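Local coordinates for Lmo2125 protein (Listeria monocytogenes serovar 1/2a, PDB 5TU0) that binds maltose and probably delivers it to a membrane transporter as the lipid-tethered solute-binding component of a sugar uptake system, at residues 134-139 with 199-204; 158-163 with 208-213; 274-279 with 293-298. The protein carries 2 engineered substitutions. All blocks are in the same frame, centred on the assembly; numbering follows the deposited sequence. Where two conformers were deposited one is given.

Interaction 1. Residues 134-139 with 199-204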
loop_
_atom_site.group_PDB
_atom_site.type_symbol
_atom_site.label_atom_id
_atom_site.label_comp_id
_atom_site.label_asym_id
_atom_site.label_seq_id
_atom_site.Cartn_x
_atom_site.Cartn_y
_atom_site.Cartn_z
ATOM N N ASP A 134 13.110 -5.101 20.793
ATOM C CA ASP A 134 12.354 -6.295 21.213
ATOM C C ASP A 134 12.465 -7.395 20.143
ATOM O O ASP A 134 12.637 -8.566 20.476
ATOM C CB ASP A 134 10.872 -6.001 21.437
ATOM C CG ASP A 134 10.617 -4.988 22.541
ATOM O OD1 ASP A 134 11.498 -4.773 23.415
ATOM O OD2 ASP A 134 9.499 -4.400 22.529
ATOM N N LEU A 135 12.370 -7.016 18.873
ATOM C CA LEU A 135 12.558 -7.975 17.788
ATOM C C LEU A 135 13.978 -8.542 17.767
ATOM O O LEU A 135 14.158 -9.727 17.487
ATOM C CB LEU A 135 12.246 -7.355 16.423
ATOM C CG LEU A 135 10.812 -6.908 16.167
ATOM C CD1 LEU A 135 10.728 -6.166 14.836
ATOM C CD2 LEU A 135 9.840 -8.088 16.212
ATOM N N GLU A 136 14.987 -7.710 18.044
ATOM C CA GLU A 136 16.373 -8.190 18.067
ATOM C C GLU A 136 16.536 -9.274 19.155
ATOM O O GLU A 136 17.209 -10.298 18.936
ATOM C CB GLU A 136 17.364 -7.031 18.280
ATOM C CG GLU A 136 17.455 -6.082 17.079
ATOM C CD GLU A 136 18.285 -4.840 17.336
ATOM O OE1 GLU A 136 18.990 -4.781 18.365
ATOM O OE2 GLU A 136 18.213 -3.894 16.514
ATOM N N THR A 137 15.921 -9.061 20.315
ATOM C CA THR A 137 16.019 -10.045 21.405
ATOM C C THR A 137 15.236 -11.313 21.052
ATOM O O THR A 137 15.663 -12.428 21.373
ATOM C CB THR A 137 15.541 -9.469 22.744
ATOM O OG1 THR A 137 14.145 -9.148 22.676
ATOM C CG2 THR A 137 16.342 -8.233 23.086
ATOM N N LEU A 138 14.102 -11.137 20.382
ATOM C CA LEU A 138 13.295 -12.257 19.925
ATOM C C LEU A 138 14.110 -13.114 18.949
ATOM O O LEU A 138 14.037 -14.356 18.986
ATOM C CB LEU A 138 12.046 -11.695 19.256
ATOM C CG LEU A 138 10.963 -12.601 18.706
ATOM C CD1 LEU A 138 10.404 -13.504 19.795
ATOM C CD2 LEU A 138 9.877 -11.709 18.118
ATOM N N SER A 139 14.946 -12.465 18.133
ATOM C CA SER A 139 15.781 -13.186 17.153
ATOM C C SER A 139 16.913 -13.989 17.784
ATOM O O SER A 139 17.656 -14.637 17.050
ATOM C CB SER A 139 16.434 -12.246 16.126
ATOM O OG SER A 139 17.595 -11.603 16.668
ATOM N N ILE A 199 19.783 0.959 5.271
ATOM C CA ILE A 199 20.344 -0.135 4.516
ATOM C C ILE A 199 21.303 -0.919 5.421
ATOM O O ILE A 199 21.275 -2.150 5.424
ATOM C CB ILE A 199 21.061 0.342 3.236
ATOM C CG1 ILE A 199 20.067 1.043 2.292
ATOM C CG2 ILE A 199 21.674 -0.853 2.523
ATOM C CD1 ILE A 199 20.739 1.753 1.143
ATOM N N THR A 200 22.114 -0.190 6.199
ATOM C CA THR A 200 23.082 -0.799 7.122
ATOM C C THR A 200 22.373 -1.659 8.171
ATOM O O THR A 200 22.811 -2.770 8.451
ATOM C CB THR A 200 23.966 0.282 7.800
ATOM O OG1 THR A 200 24.628 1.049 6.790
ATOM C CG2 THR A 200 25.028 -0.339 8.715
ATOM N N TYR A 201 21.287 -1.141 8.742
ATOM C CA TYR A 201 20.497 -1.887 9.715
ATOM C C TYR A 201 19.914 -3.172 9.099
ATOM O O TYR A 201 19.997 -4.268 9.696
ATOM C CB TYR A 201 19.383 -1.027 10.314
ATOM C CG TYR A 201 18.667 -1.737 11.405
ATOM C CD1 TYR A 201 19.272 -1.913 12.662
ATOM C CD2 TYR A 201 17.396 -2.287 11.198
ATOM C CE1 TYR A 201 18.623 -2.593 13.667
ATOM C CE2 TYR A 201 16.741 -2.974 12.215
ATOM C CZ TYR A 201 17.352 -3.117 13.440
ATOM O OH TYR A 201 16.703 -3.815 14.448
ATOM N N ALA A 202 19.360 -3.053 7.905
ATOM C CA ALA A 202 18.812 -4.227 7.202
ATOM C C ALA A 202 19.879 -5.299 6.959
ATOM O O ALA A 202 19.628 -6.491 7.137
ATOM C CB ALA A 202 18.165 -3.821 5.879
ATOM N N THR A 203 21.069 -4.851 6.567
ATOM C CA THR A 203 22.159 -5.737 6.257
ATOM C C THR A 203 22.546 -6.579 7.486
ATOM O O THR A 203 22.923 -7.745 7.332
ATOM C CB THR A 203 23.347 -4.930 5.678
ATOM O OG1 THR A 203 22.920 -4.270 4.460
ATOM C CG2 THR A 203 24.525 -5.810 5.351
ATOM N N LYS A 204 22.430 -6.001 8.683
ATOM C CA LYS A 204 22.753 -6.742 9.921
ATOM C C LYS A 204 21.804 -7.940 10.073
ATOM O O LYS A 204 22.234 -9.037 10.449
ATOM C CB LYS A 204 22.663 -5.849 11.167
ATOM C CG LYS A 204 23.577 -4.630 11.211
ATOM C CD LYS A 204 25.052 -4.961 11.290
ATOM C CE LYS A 204 25.883 -3.691 11.455
ATOM N NZ LYS A 204 27.342 -3.971 11.273
#

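Interaction 2. Residues 158-163 with 208-213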
loop_
_atom_site.group_PDB
_atom_site.type_symbol
_atom_site.label_atom_id
_atom_site.label_comp_id
_atom_site.label_asym_id
_atom_site.label_seq_id
_atom_site.Cartn_x
_atom_site.Cartn_y
_atom_site.Cartn_z
ATOM N N ALA A 158 11.179 -10.203 7.646
ATOM C CA ALA A 158 10.624 -9.141 6.769
ATOM C C ALA A 158 11.258 -9.281 5.386
ATOM O O ALA A 158 12.464 -9.509 5.273
ATOM C CB ALA A 158 10.882 -7.765 7.344
ATOM N N LYS A 159 10.446 -9.143 4.337
ATOM C CA LYS A 159 10.927 -9.296 2.963
ATOM C C LYS A 159 11.704 -8.051 2.516
ATOM O O LYS A 159 11.319 -7.348 1.548
ATOM C CB LYS A 159 9.740 -9.569 2.036
ATOM C CG LYS A 159 10.119 -10.093 0.662
ATOM C CD LYS A 159 8.957 -9.993 -0.319
ATOM C CE LYS A 159 9.375 -10.435 -1.711
ATOM N NZ LYS A 159 8.344 -10.095 -2.731
ATOM N N TRP A 160 12.820 -7.791 3.181
ATOM C CA TRP A 160 13.566 -6.586 2.893
ATOM C C TRP A 160 14.306 -6.511 1.545
ATOM O O TRP A 160 14.802 -5.440 1.199
ATOM C CB TRP A 160 14.459 -6.163 4.068
ATOM C CG TRP A 160 13.693 -5.577 5.250
ATOM C CD1 TRP A 160 12.467 -4.951 5.230
ATOM C CD2 TRP A 160 14.187 -5.422 6.584
ATOM N NE1 TRP A 160 12.146 -4.487 6.479
ATOM C CE2 TRP A 160 13.188 -4.758 7.329
ATOM C CE3 TRP A 160 15.364 -5.809 7.227
ATOM C CZ2 TRP A 160 13.334 -4.480 8.691
ATOM C CZ3 TRP A 160 15.504 -5.543 8.573
ATOM C CH2 TRP A 160 14.497 -4.880 9.292
ATOM N N THR A 161 14.338 -7.599 0.774
ATOM C CA THR A 161 14.901 -7.537 -0.582
ATOM C C THR A 161 13.929 -6.790 -1.502
ATOM O O THR A 161 14.315 -6.323 -2.568
ATOM C CB THR A 161 15.174 -8.917 -1.198
ATOM O OG1 THR A 161 14.005 -9.741 -1.089
ATOM C CG2 THR A 161 16.329 -9.593 -0.485
ATOM N N ASP A 162 12.663 -6.722 -1.087
ATOM C CA ASP A 162 11.609 -6.055 -1.841
ATOM C C ASP A 162 11.526 -4.602 -1.338
ATOM O O ASP A 162 11.179 -4.348 -0.175
ATOM C CB ASP A 162 10.289 -6.814 -1.632
ATOM C CG ASP A 162 9.155 -6.327 -2.530
ATOM O OD1 ASP A 162 9.075 -5.124 -2.831
ATOM O OD2 ASP A 162 8.298 -7.166 -2.885
ATOM N N PHE A 163 11.851 -3.651 -2.210
ATOM C CA PHE A 163 11.820 -2.242 -1.836
ATOM C C PHE A 163 10.467 -1.789 -1.313
ATOM O O PHE A 163 10.403 -0.896 -0.486
ATOM C CB PHE A 163 12.250 -1.377 -3.011
ATOM C CG PHE A 163 12.295 0.076 -2.702
ATOM C CD1 PHE A 163 13.207 0.569 -1.784
ATOM C CD2 PHE A 163 11.472 0.975 -3.385
ATOM C CE1 PHE A 163 13.269 1.922 -1.510
ATOM C CE2 PHE A 163 11.536 2.329 -3.108
ATOM C CZ PHE A 163 12.436 2.795 -2.176
ATOM N N ASP A 208 23.662 -11.387 9.872
ATOM C CA ASP A 208 23.872 -11.968 11.212
ATOM C C ASP A 208 22.759 -12.820 11.791
ATOM O O ASP A 208 23.003 -13.571 12.732
ATOM C CB ASP A 208 24.114 -10.854 12.237
ATOM C CG ASP A 208 25.275 -9.958 11.881
ATOM O OD1 ASP A 208 26.092 -10.316 11.028
ATOM O OD2 ASP A 208 25.364 -8.877 12.478
ATOM N N VAL A 209 21.554 -12.717 11.269
ATOM C CA VAL A 209 20.418 -13.391 11.893
ATOM C C VAL A 209 19.675 -14.349 10.976
ATOM O O VAL A 209 19.426 -15.488 11.314
ATOM C CB VAL A 209 19.380 -12.315 12.322
ATOM C CG1 VAL A 209 18.092 -12.933 12.862
ATOM C CG2 VAL A 209 19.980 -11.346 13.323
ATOM N N TRP A 210 19.318 -13.876 9.794
ATOM C CA TRP A 210 18.443 -14.653 8.945
ATOM C C TRP A 210 18.997 -15.827 8.127
ATOM O O TRP A 210 20.170 -15.839 7.736
ATOM C CB TRP A 210 17.703 -13.716 7.981
ATOM C CG TRP A 210 16.709 -12.841 8.612
ATOM C CD1 TRP A 210 15.967 -13.096 9.744
ATOM C CD2 TRP A 210 16.201 -11.614 8.073
ATOM N NE1 TRP A 210 15.087 -12.058 9.973
ATOM C CE2 TRP A 210 15.213 -11.141 8.965
ATOM C CE3 TRP A 210 16.523 -10.843 6.949
ATOM C CZ2 TRP A 210 14.528 -9.945 8.753
ATOM C CZ3 TRP A 210 15.827 -9.634 6.740
ATOM C CH2 TRP A 210 14.853 -9.208 7.642
ATOM N N PRO A 211 18.123 -16.813 7.854
ATOM C CA PRO A 211 18.447 -17.893 6.942
ATOM C C PRO A 211 18.785 -17.305 5.567
ATOM O O PRO A 211 18.233 -16.238 5.186
ATOM C CB PRO A 211 17.145 -18.697 6.857
ATOM C CG PRO A 211 16.424 -18.410 8.102
ATOM C CD PRO A 211 16.809 -17.013 8.489
ATOM N N LYS A 212 19.673 -17.987 4.852
ATOM C CA LYS A 212 20.133 -17.571 3.524
ATOM C C LYS A 212 19.001 -17.313 2.561
ATOM O O LYS A 212 19.068 -16.384 1.751
ATOM C CB LYS A 212 21.068 -18.625 2.924
ATOM C CG LYS A 212 21.790 -18.189 1.662
ATOM C CD LYS A 212 22.616 -16.951 1.938
ATOM C CE LYS A 212 23.601 -16.666 0.835
ATOM N NZ LYS A 212 24.389 -15.449 1.160
ATOM N N GLY A 213 17.947 -18.110 2.662
ATOM C CA GLY A 213 16.774 -17.936 1.806
ATOM C C GLY A 213 16.150 -16.545 1.824
ATOM O O GLY A 213 15.474 -16.170 0.875
#

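Interaction 3. Residues 274-279 with 293-298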
loop_
_atom_site.group_PDB
_atom_site.type_symbol
_atom_site.label_atom_id
_atom_site.label_comp_id
_atom_site.label_asym_id
_atom_site.label_seq_id
_atom_site.Cartn_x
_atom_site.Cartn_y
_atom_site.Cartn_z
ATOM N N LYS A 274 -7.091 2.670 -2.201
ATOM C CA LYS A 274 -7.849 2.776 -3.428
ATOM C C LYS A 274 -8.808 3.969 -3.395
ATOM O O LYS A 274 -9.297 4.389 -2.328
ATOM C CB LYS A 274 -8.674 1.501 -3.641
ATOM C CG LYS A 274 -7.888 0.195 -3.715
ATOM C CD LYS A 274 -8.838 -0.953 -4.063
ATOM C CE LYS A 274 -8.205 -2.344 -4.009
ATOM N NZ LYS A 274 -8.118 -2.806 -2.607
ATOM N N GLY A 275 -9.074 4.495 -4.579
ATOM C CA GLY A 275 -10.006 5.591 -4.756
ATOM C C GLY A 275 -11.001 5.249 -5.861
ATOM O O GLY A 275 -10.785 4.330 -6.669
ATOM N N TRP A 276 -12.107 5.978 -5.876
ATOM C CA TRP A 276 -13.079 5.872 -6.929
ATOM C C TRP A 276 -12.681 6.901 -7.996
ATOM O O TRP A 276 -12.285 8.029 -7.669
ATOM C CB TRP A 276 -14.487 6.160 -6.401
ATOM C CG TRP A 276 -15.088 5.033 -5.668
ATOM C CD1 TRP A 276 -15.049 4.797 -4.331
ATOM C CD2 TRP A 276 -15.851 3.968 -6.246
ATOM N NE1 TRP A 276 -15.764 3.648 -4.033
ATOM C CE2 TRP A 276 -16.244 3.113 -5.197
ATOM C CE3 TRP A 276 -16.228 3.656 -7.550
ATOM C CZ2 TRP A 276 -17.020 1.971 -5.415
ATOM C CZ3 TRP A 276 -16.995 2.515 -7.773
ATOM C CH2 TRP A 276 -17.377 1.689 -6.705
ATOM N N VAL A 277 -12.764 6.503 -9.262
ATOM C CA VAL A 277 -12.394 7.368 -10.371
ATOM C C VAL A 277 -13.494 7.402 -11.411
ATOM O O VAL A 277 -14.332 6.497 -11.450
ATOM C CB VAL A 277 -11.065 6.923 -11.008
ATOM C CG1 VAL A 277 -9.968 6.900 -9.945
ATOM C CG2 VAL A 277 -11.167 5.551 -11.679
ATOM N N VAL A 278 -13.492 8.456 -12.233
ATOM C CA VAL A 278 -14.499 8.668 -13.291
ATOM C C VAL A 278 -13.824 8.640 -14.648
ATOM O O VAL A 278 -12.820 9.317 -14.864
ATOM C CB VAL A 278 -15.203 10.026 -13.128
ATOM C CG1 VAL A 278 -16.193 10.277 -14.265
ATOM C CG2 VAL A 278 -15.887 10.105 -11.778
ATOM N N SER A 279 -14.368 7.847 -15.563
ATOM C CA SER A 279 -13.861 7.790 -16.925
ATOM C C SER A 279 -13.943 9.172 -17.583
ATOM O O SER A 279 -14.978 9.830 -17.512
ATOM C CB SER A 279 -14.693 6.801 -17.739
ATOM O OG SER A 279 -14.377 6.860 -19.113
ATOM N N ASP A 293 -19.309 11.251 -4.432
ATOM C CA ASP A 293 -19.692 11.939 -3.186
ATOM C C ASP A 293 -20.553 11.041 -2.305
ATOM O O ASP A 293 -20.490 11.124 -1.072
ATOM C CB ASP A 293 -20.457 13.242 -3.485
ATOM C CG ASP A 293 -19.574 14.313 -4.142
ATOM O OD1 ASP A 293 -18.331 14.169 -4.144
ATOM O OD2 ASP A 293 -20.133 15.305 -4.662
ATOM N N TYR A 294 -21.392 10.231 -2.945
ATOM C CA TYR A 294 -22.224 9.258 -2.238
ATOM C C TYR A 294 -21.391 8.116 -1.621
ATOM O O TYR A 294 -21.413 7.886 -0.398
ATOM C CB TYR A 294 -23.238 8.659 -3.215
ATOM C CG TYR A 294 -24.112 7.557 -2.654
ATOM C CD1 TYR A 294 -25.211 7.857 -1.863
ATOM C CD2 TYR A 294 -23.865 6.214 -2.949
ATOM C CE1 TYR A 294 -26.033 6.850 -1.354
ATOM C CE2 TYR A 294 -24.684 5.201 -2.438
ATOM C CZ TYR A 294 -25.769 5.533 -1.641
ATOM O OH TYR A 294 -26.600 4.561 -1.112
ATOM N N VAL A 295 -20.650 7.402 -2.466
ATOM C CA VAL A 295 -19.922 6.214 -2.020
ATOM C C VAL A 295 -18.819 6.530 -0.995
ATOM O O VAL A 295 -18.423 5.652 -0.222
ATOM C CB VAL A 295 -19.386 5.381 -3.230
ATOM C CG1 VAL A 295 -18.206 6.065 -3.901
ATOM C CG2 VAL A 295 -18.943 3.993 -2.796
ATOM N N THR A 296 -18.342 7.780 -0.974
ATOM C CA THR A 296 -17.312 8.193 -0.015
ATOM C C THR A 296 -17.883 8.944 1.202
ATOM O O THR A 296 -17.108 9.454 2.016
ATOM C CB THR A 296 -16.147 8.994 -0.671
ATOM O OG1 THR A 296 -16.637 10.207 -1.257
ATOM C CG2 THR A 296 -15.462 8.172 -1.723
ATOM N N ASN A 297 -19.214 9.006 1.355
ATOM C CA ASN A 297 -19.762 9.653 2.553
ATOM C C ASN A 297 -19.633 8.693 3.741
ATOM O O ASN A 297 -19.262 7.523 3.572
ATOM C CB ASN A 297 -21.190 10.214 2.366
ATOM C CG ASN A 297 -22.275 9.147 2.241
ATOM O OD1 ASN A 297 -22.122 8.013 2.662
ATOM N ND2 ASN A 297 -23.398 9.543 1.649
ATOM N N GLN A 298 -19.927 9.181 4.937
ATOM C CA GLN A 298 -19.755 8.365 6.147
ATOM C C GLN A 298 -20.588 7.087 6.165
ATOM O O GLN A 298 -20.071 6.029 6.472
ATOM C CB GLN A 298 -20.068 9.179 7.399
ATOM C CG GLN A 298 -19.893 8.373 8.685
ATOM C CD GLN A 298 -20.127 9.193 9.932
ATOM O OE1 GLN A 298 -20.383 10.388 9.864
ATOM N NE2 GLN A 298 -20.014 8.547 11.085
#

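Interaction 1. Residues 134-139 with 199-204
E136 and Y201 reach for each other from opposite directions, and the hydroxyl of the tyrosine meets the carboxylate of the glutamate. Y201 OH donates to E136 OE2 at 2.6 Å, a short bond that uses the anti lone pair of the carboxylate, on the side away from OE1. The acceptor lies at the edge of the phenol, in the ring plane, close enough for Y201 CE1 to come within 3.2 Å of E136 OE2. Carboxylate and ring planes are nevertheless turned 35° apart. A chi1 of -174° swings the Y201 ring away from the backbone N and out from its helix toward helix 132-138; the nearest CA atoms, those of E136 and K204, are 10.4 Å apart. The contact thus ties the short helix 132-138 to the long helix 193-208 in the lobe of this solute-binding protein that contains both, through two side chains near the surface. Further partners grip both ends: E136 OE2 also accepts from N262 ND2, E136 OE1 forms a salt bridge with K133, and Y201 OH is hydrogen-bonded to W205 NE1. At the end of helix 132-138, S139 OG turns back to donate to E136 O at 2.6 Å.

Interaction 2. Residues 158-163 with 208-213
A158 and W210 bring the two backbones nearest, with their CA atoms 9.8 Å apart, and neither segment runs as a strand there. Residues 158-163 fold tightly: K159 sits at the centre of an inverse gamma turn and also starts a type I beta turn that ends at D162, the N-cap of helix 163-172. Residues 208-213 leave helix 193-208 and enter a 3-10 turn at K212. The indole of W210 carries most of the contact, through its benzo end. W210 CH2 lies 3.4 Å from A158 O. The same atom, W210 CH2, comes 3.5 Å from W160 CE3. The two tryptophan side chains cross at about a right angle; their six-membered rings have centroids 5.4 Å apart and planes inclined at 53°, an oblique meeting. A158 CB additionally covers one face of W160, 3.6 Å above its plane and toward the rim. Both indole N-H groups have partners, W210 NE1 on F156 O and W160 NE1 on Y267 OH. The tryptophans belong to a buried aromatic cluster in one lobe of the solute-binding fold, where W205 and F206 of helix 193-208 pack against the indoles, L169 of helix 163-172 touches W160, and the carbonyl of F156 holds W210 to the short strand 156-157.

Interaction 3. Residues 274-279 with 293-298
W276 presents one face of its indole to the isopropyl group of V295. The methyl CG1 sits over the pyrrole part, 3.5 Å from the centroid of the five-membered ring and only 14° off its normal, which makes a close CH-pi contact. V295 CG2 is displaced beyond the N-H side of the pyrrole, 3.4 Å from W276 NE1, so one methyl covers the face and the other overhangs its rim. V295 achieves this with chi1 at 73°: CG1 lies between the backbone N and the carbonyl carbon, while CG2 is anti to the N. T296 adds a looser touch, its CG2 approaching W276 CD1 obliquely at 4.3 Å. The backbones stay well apart, 8.4 Å between the CA atoms of W276 and V295, and the indole and the valine side chain together bridge the distance. Here the end of helix 285-295 is packed on strand 272-278, which lies between strand 64-68 and the long strand 105-121 as an antiparallel partner of both, in the mixed sheet of this periplasmic-binding-protein fold. A short loop leads from the strand into helix 285-295, whose last turn packs back against it. The same indole meets W291 of the helix edge-to-face and touches V23 of helix 17-34, while V295 packs on Y22 and I26 of that helix. Just past V295 the chain leaves helical geometry at T296, whose OG1 is hydrogen-bonded to L292 O and N88 ND2. N297 then caps the next helix, 298-308, through a bond from N300 N to its OD1.

Overall arrangement
Interactions 1 and 2 form one neighbourhood, their centres about 10 Å apart, whereas interaction 3 lies on the opposite side of the chain's centre, its centre about 41 Å from that of interaction 1 and about 38 Å from that of interaction 2. The first two interlock along the chain, since their segments alternate, and they share helix 193-208: A202 CB packs 3.7 Å from W160 CE3, and S139 CB lies 3.7 Å from V209 CG1. Interaction 3 follows both in sequence. This is consistent with interactions 1 and 2 lying in one lobe and interaction 3 in the other, the maltose bound between them, as in solute-binding proteins of this family; none of the touching residues belongs to the sugar pocket.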